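Local coordinates for glutathione S-transferase, N-terminal domain protein (Pseudomonas putida, PDB 4NAX) that binds oxidized glutathione disulfide, one molecule per subunit, and is probably a transferase of the glutathione S-transferase superfamily, at residues Leu94-Leu97 and Ala98-Gly102; Gln111-Gln114 and Thr115-Trp118; Val213-Asn216 and Phe217-Pro221. All blocks are in the same frame, centred on the assembly; numbering follows the deposited sequence.

Interaction 1. Residues Leu94-Leu97 and Ala98-Gly102; sequences LQYL and AEKSG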
# COMPACT_ATOMS: atom_id res chain seq x y z
N LEU A 94 3.78 -2.60 10.03
CA LEU A 94 4.84 -3.57 9.82
C LEU A 94 6.20 -2.91 9.70
O LEU A 94 7.18 -3.36 10.30
CB LEU A 94 4.58 -4.41 8.57
CG LEU A 94 3.44 -5.42 8.65
CD1 LEU A 94 3.26 -6.11 7.30
CD2 LEU A 94 3.69 -6.48 9.73
N GLN A 95 6.29 -1.85 8.92
CA GLN A 95 7.56 -1.17 8.75
C GLN A 95 8.02 -0.54 10.08
O GLN A 95 9.18 -0.66 10.46
CB GLN A 95 7.48 -0.13 7.63
CG GLN A 95 8.79 0.57 7.39
CD GLN A 95 8.82 1.42 6.13
OE1 GLN A 95 7.86 1.51 5.37
NE2 GLN A 95 9.95 2.03 5.90
N TYR A 96 7.10 0.12 10.77
CA TYR A 96 7.40 0.68 12.09
C TYR A 96 7.97 -0.39 13.05
O TYR A 96 9.01 -0.19 13.68
CB TYR A 96 6.14 1.30 12.71
CG TYR A 96 6.34 1.70 14.16
CD1 TYR A 96 7.20 2.73 14.50
CD2 TYR A 96 5.71 1.02 15.19
CE1 TYR A 96 7.43 3.07 15.82
CE2 TYR A 96 5.92 1.38 16.51
CZ TYR A 96 6.78 2.41 16.83
OH TYR A 96 7.00 2.81 18.13
N LEU A 97 7.29 -1.53 13.15
CA LEU A 97 7.72 -2.57 14.06
C LEU A 97 9.03 -3.20 13.66
O LEU A 97 9.84 -3.55 14.52
CB LEU A 97 6.64 -3.65 14.21
CG LEU A 97 5.37 -3.20 14.91
CD1 LEU A 97 4.33 -4.32 14.86
CD2 LEU A 97 5.61 -2.78 16.35
N ALA A 98 9.27 -3.35 12.36
CA ALA A 98 10.54 -3.88 11.88
C ALA A 98 11.69 -2.94 12.24
O ALA A 98 12.77 -3.39 12.65
CB ALA A 98 10.50 -4.09 10.39
N GLU A 99 11.46 -1.65 12.07
CA GLU A 99 12.49 -0.64 12.33
C GLU A 99 12.73 -0.46 13.84
O GLU A 99 13.86 -0.28 14.29
CB GLU A 99 12.12 0.68 11.64
CG GLU A 99 12.24 0.50 10.12
CD GLU A 99 11.76 1.66 9.28
OE1 GLU A 99 11.14 2.62 9.80
OE2 GLU A 99 11.99 1.60 8.05
N LYS A 100 11.65 -0.55 14.62
CA LYS A 100 11.73 -0.46 16.07
C LYS A 100 12.54 -1.62 16.64
O LYS A 100 13.38 -1.43 17.52
CB LYS A 100 10.32 -0.49 16.66
CG LYS A 100 10.25 -0.46 18.18
CD LYS A 100 8.80 -0.66 18.63
CE LYS A 100 8.66 -0.83 20.12
NZ LYS A 100 8.69 0.45 20.84
N SER A 101 12.27 -2.81 16.13
CA SER A 101 12.86 -4.05 16.67
C SER A 101 14.19 -4.44 16.03
O SER A 101 14.93 -5.27 16.56
CB SER A 101 11.88 -5.20 16.48
OG SER A 101 11.69 -5.52 15.11
N GLY A 102 14.47 -3.89 14.85
CA GLY A 102 15.60 -4.36 14.06
C GLY A 102 15.44 -5.73 13.45
O GLY A 102 16.42 -6.32 13.00
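Gln95 and Glu99, one turn apart on helix 90-101, carry the polar side-chain contact: Gln95 NE2 donates to Glu99 OE2 at 3.0 Å, with an N-H...O angle of 170°. The oxygen lies in the plane of the Gln95 amide, yet the amide nitrogen meets it from above the carboxylate plane, and the two flat groups stand 81° apart. Gln95 can span the turn because CG is anti to the backbone N (chi1 -178°) and the rest of the chain is extended. Charge gathers at the same carboxylate: Glu99 OE2 also bridges to Arg112, while OE1 meets Arg112 and Tyr113 of the second subunit. Gln95 OE1 is hydrogen-bonded to Gln95 NE2 of that subunit. Glu99 thus sits at the dimer interface, on the last helix of the thioredoxin-like N-terminal domain of a glutathione transferase.

Backbone bonds run i to i+4, as in Ala98 N to Leu94 O (2.9 Å) and Lys100 N to Tyr96 O (2.8 Å). Near the helix end Leu97 O takes two donors of Ser101, OG at 2.8 Å and N at 3.0 Å, reaching it from opposite faces of the carbonyl plane. Gly102 follows with positive phi, a conformation that suits glycine.

Another side-chain contact sets carbon against a ring: Lys100 CD comes obliquely to the phenol of Tyr96, 3.9 Å from Tyr96 OH, and both polar ends go to Asp76, by a salt bridge from the lysine and a hydrogen bond from the tyrosine. Leu94 and Leu97 pack on Met37 of helix 31-41.

Interaction 2. Residues Gln111-Gln114 and Thr115-Trp118; sequences QRYQ and TLQW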
# COMPACT_ATOMS: atom_id res chain seq x y z
N GLN A 111 18.55 -4.66 0.06
CA GLN A 111 17.51 -5.57 0.53
C GLN A 111 16.37 -4.87 1.26
O GLN A 111 15.20 -5.28 1.12
CB GLN A 111 18.10 -6.66 1.41
CG GLN A 111 18.79 -7.75 0.59
CD GLN A 111 17.77 -8.61 -0.14
OE1 GLN A 111 16.95 -9.26 0.50
NE2 GLN A 111 17.79 -8.57 -1.46
N ARG A 112 16.69 -3.82 1.99
CA ARG A 112 15.65 -2.98 2.58
C ARG A 112 14.67 -2.53 1.48
O ARG A 112 13.46 -2.67 1.61
CB ARG A 112 16.26 -1.76 3.28
CG ARG A 112 15.27 -0.68 3.67
CD ARG A 112 15.99 0.56 4.24
NE ARG A 112 15.05 1.63 4.54
CZ ARG A 112 14.20 1.61 5.57
NH1 ARG A 112 14.21 0.60 6.44
NH2 ARG A 112 13.32 2.58 5.73
N TYR A 113 15.21 -1.97 0.40
CA TYR A 113 14.35 -1.42 -0.64
C TYR A 113 13.61 -2.51 -1.41
O TYR A 113 12.44 -2.35 -1.74
CB TYR A 113 15.13 -0.46 -1.56
CG TYR A 113 15.69 0.70 -0.76
CD1 TYR A 113 14.84 1.53 -0.05
CD2 TYR A 113 17.06 0.94 -0.68
CE1 TYR A 113 15.33 2.55 0.74
CE2 TYR A 113 17.56 1.95 0.12
CZ TYR A 113 16.69 2.75 0.83
OH TYR A 113 17.21 3.73 1.65
N GLN A 114 14.24 -3.65 -1.66
CA GLN A 114 13.52 -4.75 -2.31
C GLN A 114 12.37 -5.23 -1.43
O GLN A 114 11.29 -5.57 -1.94
CB GLN A 114 14.43 -5.94 -2.62
CG GLN A 114 15.61 -5.64 -3.53
CD GLN A 114 15.19 -5.01 -4.85
OE1 GLN A 114 14.31 -5.53 -5.54
NE2 GLN A 114 15.79 -3.89 -5.19
N THR A 115 12.58 -5.24 -0.12
CA THR A 115 11.53 -5.67 0.80
C THR A 115 10.36 -4.68 0.78
O THR A 115 9.17 -5.08 0.72
CB THR A 115 12.08 -5.82 2.23
OG1 THR A 115 13.16 -6.77 2.21
CG2 THR A 115 11.01 -6.33 3.15
N LEU A 116 10.67 -3.39 0.82
CA LEU A 116 9.64 -2.36 0.77
C LEU A 116 8.87 -2.40 -0.54
O LEU A 116 7.67 -2.17 -0.57
CB LEU A 116 10.23 -0.98 1.04
CG LEU A 116 10.83 -0.76 2.42
CD1 LEU A 116 11.46 0.62 2.54
CD2 LEU A 116 9.82 -0.96 3.53
N GLN A 117 9.56 -2.68 -1.64
CA GLN A 117 8.92 -2.89 -2.92
C GLN A 117 7.86 -3.98 -2.84
O GLN A 117 6.71 -3.79 -3.26
CB GLN A 117 9.98 -3.27 -3.95
CG GLN A 117 9.47 -3.81 -5.27
CD GLN A 117 10.66 -4.29 -6.07
OE1 GLN A 117 11.29 -3.52 -6.80
NE2 GLN A 117 11.05 -5.53 -5.85
N TRP A 118 8.22 -5.15 -2.31
CA TRP A 118 7.25 -6.22 -2.24
C TRP A 118 6.12 -5.95 -1.24
O TRP A 118 4.98 -6.36 -1.47
CB TRP A 118 7.94 -7.55 -1.99
CG TRP A 118 8.71 -8.02 -3.20
CD1 TRP A 118 10.07 -8.15 -3.32
CD2 TRP A 118 8.17 -8.39 -4.48
NE1 TRP A 118 10.40 -8.59 -4.58
CE2 TRP A 118 9.25 -8.74 -5.31
CE3 TRP A 118 6.88 -8.46 -5.00
CZ2 TRP A 118 9.05 -9.19 -6.63
CZ3 TRP A 118 6.69 -8.90 -6.28
CH2 TRP A 118 7.78 -9.26 -7.09
O HOH W 1 13.46 -4.67 -8.08
O HOH W 2 13.19 -8.51 -5.33
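Thr115 reaches back one turn to grip the carbonyl of Gln111 twice: Thr115 OG1 donates to Gln111 O at 2.8 Å and Thr115 N to the same oxygen at 2.9 Å, from opposite faces of its plane. The hydroxyl gets there because OG1 lies beside the backbone N, with chi1 -58°. A valine here would probably leave Gln111 O with the backbone N-H as its one donor from this turn.

Gln114 and Gln117 run side by side, their amide planes 84° apart, and Gln117 NE2 makes a weak bond to Gln114 OE1 at 3.3 Å. Water 1 joins Gln114 OE1 to Gln117 OE1, and water 2 links Gln114 OE1 to Trp118 NE1, in plane at the indole edge. Gln117 NE2 lies over one face of that indole, 3.3 Å above the plane and offset to its rim. Leu116 CD1 sits over one face of the Arg112 guanidinium, 4.2 Å from NH2, and 4.4 Å from Tyr113 CD1.

Farther out, the second subunit fixes the polar ends: its Pro86 O takes Gln114 NE2, its Phe88 N donates to Gln117 OE1, its Glu99 holds Arg112, and its Tyr96 meets the Tyr113 ring edge-to-face. This is the start of the long helix 109-137 of the all-helical domain, which in the glutathione transferase dimer packs against the thioredoxin-like domain of the partner subunit.

Interaction 3. Residues Val213-Asn216 and Phe217-Pro221; sequences VLAN and FLERP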
# COMPACT_ATOMS: atom_id res chain seq x y z
N VAL A 213 5.64 -21.92 -0.43
CA VAL A 213 6.02 -20.89 0.54
C VAL A 213 4.87 -20.62 1.53
O VAL A 213 5.12 -20.43 2.73
CB VAL A 213 6.52 -19.63 -0.18
CG1 VAL A 213 6.86 -18.54 0.82
CG2 VAL A 213 7.76 -19.98 -1.00
N LEU A 214 3.63 -20.65 1.05
CA LEU A 214 2.49 -20.53 1.95
C LEU A 214 2.51 -21.62 3.01
O LEU A 214 2.31 -21.36 4.21
CB LEU A 214 1.18 -20.59 1.18
CG LEU A 214 -0.08 -20.59 2.05
CD1 LEU A 214 -0.21 -19.28 2.83
CD2 LEU A 214 -1.32 -20.80 1.18
N ALA A 215 2.74 -22.86 2.59
CA ALA A 215 2.82 -23.96 3.57
C ALA A 215 3.94 -23.72 4.59
O ALA A 215 3.75 -23.91 5.79
CB ALA A 215 3.00 -25.30 2.88
N ASN A 216 5.10 -23.26 4.13
CA ASN A 216 6.20 -22.99 5.04
C ASN A 216 5.81 -21.87 6.05
O ASN A 216 6.11 -21.94 7.24
CB ASN A 216 7.45 -22.51 4.29
CG ASN A 216 8.06 -23.55 3.37
OD1 ASN A 216 8.90 -23.18 2.51
ND2 ASN A 216 7.72 -24.81 3.54
N PHE A 217 5.16 -20.83 5.55
CA PHE A 217 4.70 -19.72 6.37
C PHE A 217 3.76 -20.21 7.47
O PHE A 217 3.93 -19.88 8.66
CB PHE A 217 3.98 -18.73 5.46
CG PHE A 217 3.48 -17.49 6.17
CD1 PHE A 217 4.35 -16.46 6.51
CD2 PHE A 217 2.14 -17.33 6.45
CE1 PHE A 217 3.88 -15.31 7.12
CE2 PHE A 217 1.66 -16.18 7.04
CZ PHE A 217 2.52 -15.15 7.37
N LEU A 218 2.80 -21.05 7.09
CA LEU A 218 1.78 -21.49 8.02
C LEU A 218 2.32 -22.46 9.08
O LEU A 218 1.71 -22.65 10.12
CB LEU A 218 0.58 -22.09 7.27
CG LEU A 218 -0.20 -21.10 6.41
CD1 LEU A 218 -1.24 -21.83 5.57
CD2 LEU A 218 -0.85 -20.02 7.24
N GLU A 219 3.47 -23.07 8.83
CA GLU A 219 4.12 -23.94 9.82
C GLU A 219 4.76 -23.16 10.96
O GLU A 219 5.07 -23.73 12.01
CB GLU A 219 5.20 -24.81 9.15
CG GLU A 219 4.64 -25.92 8.26
CD GLU A 219 5.65 -26.48 7.26
OE1 GLU A 219 5.22 -27.17 6.30
OE2 GLU A 219 6.87 -26.23 7.42
N ARG A 220 4.99 -21.86 10.76
CA ARG A 220 5.72 -21.09 11.77
C ARG A 220 4.86 -20.90 13.03
O ARG A 220 3.70 -20.50 12.93
CB ARG A 220 6.14 -19.74 11.23
CG ARG A 220 7.12 -19.79 10.07
CD ARG A 220 7.51 -18.40 9.60
NE ARG A 220 8.26 -17.65 10.60
CZ ARG A 220 9.57 -17.74 10.79
NH1 ARG A 220 10.32 -18.54 10.03
NH2 ARG A 220 10.15 -16.98 11.70
N PRO A 221 5.42 -21.16 14.23
CA PRO A 221 4.56 -21.05 15.42
C PRO A 221 4.01 -19.64 15.65
O PRO A 221 2.85 -19.48 16.07
CB PRO A 221 5.45 -21.52 16.59
CG PRO A 221 6.72 -21.98 16.00
CD PRO A 221 6.69 -21.84 14.51
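Val213 O receives Phe217 N at 2.8 Å, a routine bond of helix 208-219, while the valine side chain packs on Phe186 of helix 180-193. Leu214 follows with the main apolar contact: its CD1 lies 3.9 Å from Leu218 CD1, the two leucines crossing at a slant. CG of Leu214 is anti to the backbone N (chi1 175°), which, although the CB points away, brings CD1 back against Leu218, and Leu214 O accepts Leu218 N at 2.9 Å. Both residues face helix 180-193, touching Val189 and Arg190.

Ala215 O accepts Glu219 N at 3.2 Å, with a bent N-H...O angle of 137°, and Glu219 CG rests 3.3 Å from the same oxygen. Asn216 O takes a weak second bond from Glu219 N, and Arg220 CG touches this oxygen at 3.7 Å. Arg220, the N-cap of the following helix 221-226, sends its guanidinium to Glu40 in a salt bridge and packs it on Tyr178 as a cation-pi pair. The closest side-chain pair, Leu214 with Leu218, is thus hydrocarbon, and hydrogen bonding across the contact is left to the backbone, where the single N-H of Glu219 is split between Ala215 O and, weakly, Asn216 O.

Overall arrangement
From the N terminus, the three contacts come in series, each made between neighbouring turns of one helix, the first running on to the glycine after it and the third into the next helix; none closes a long loop, and none nests in or crosses another. Interaction 1 ends the last helix of the thioredoxin-like domain, and after a short linker interaction 2 opens near the start of helix 109-137. These two touch, with centres 14 Å apart, through a salt bridge between the two helices, so the domains meet here, and both also face the second subunit. Interaction 3, about 9 Å from interaction 1 at the nearest atoms, packs helix 208-219 on helix 180-193 and leads into helix 221-226, away from the partner chain.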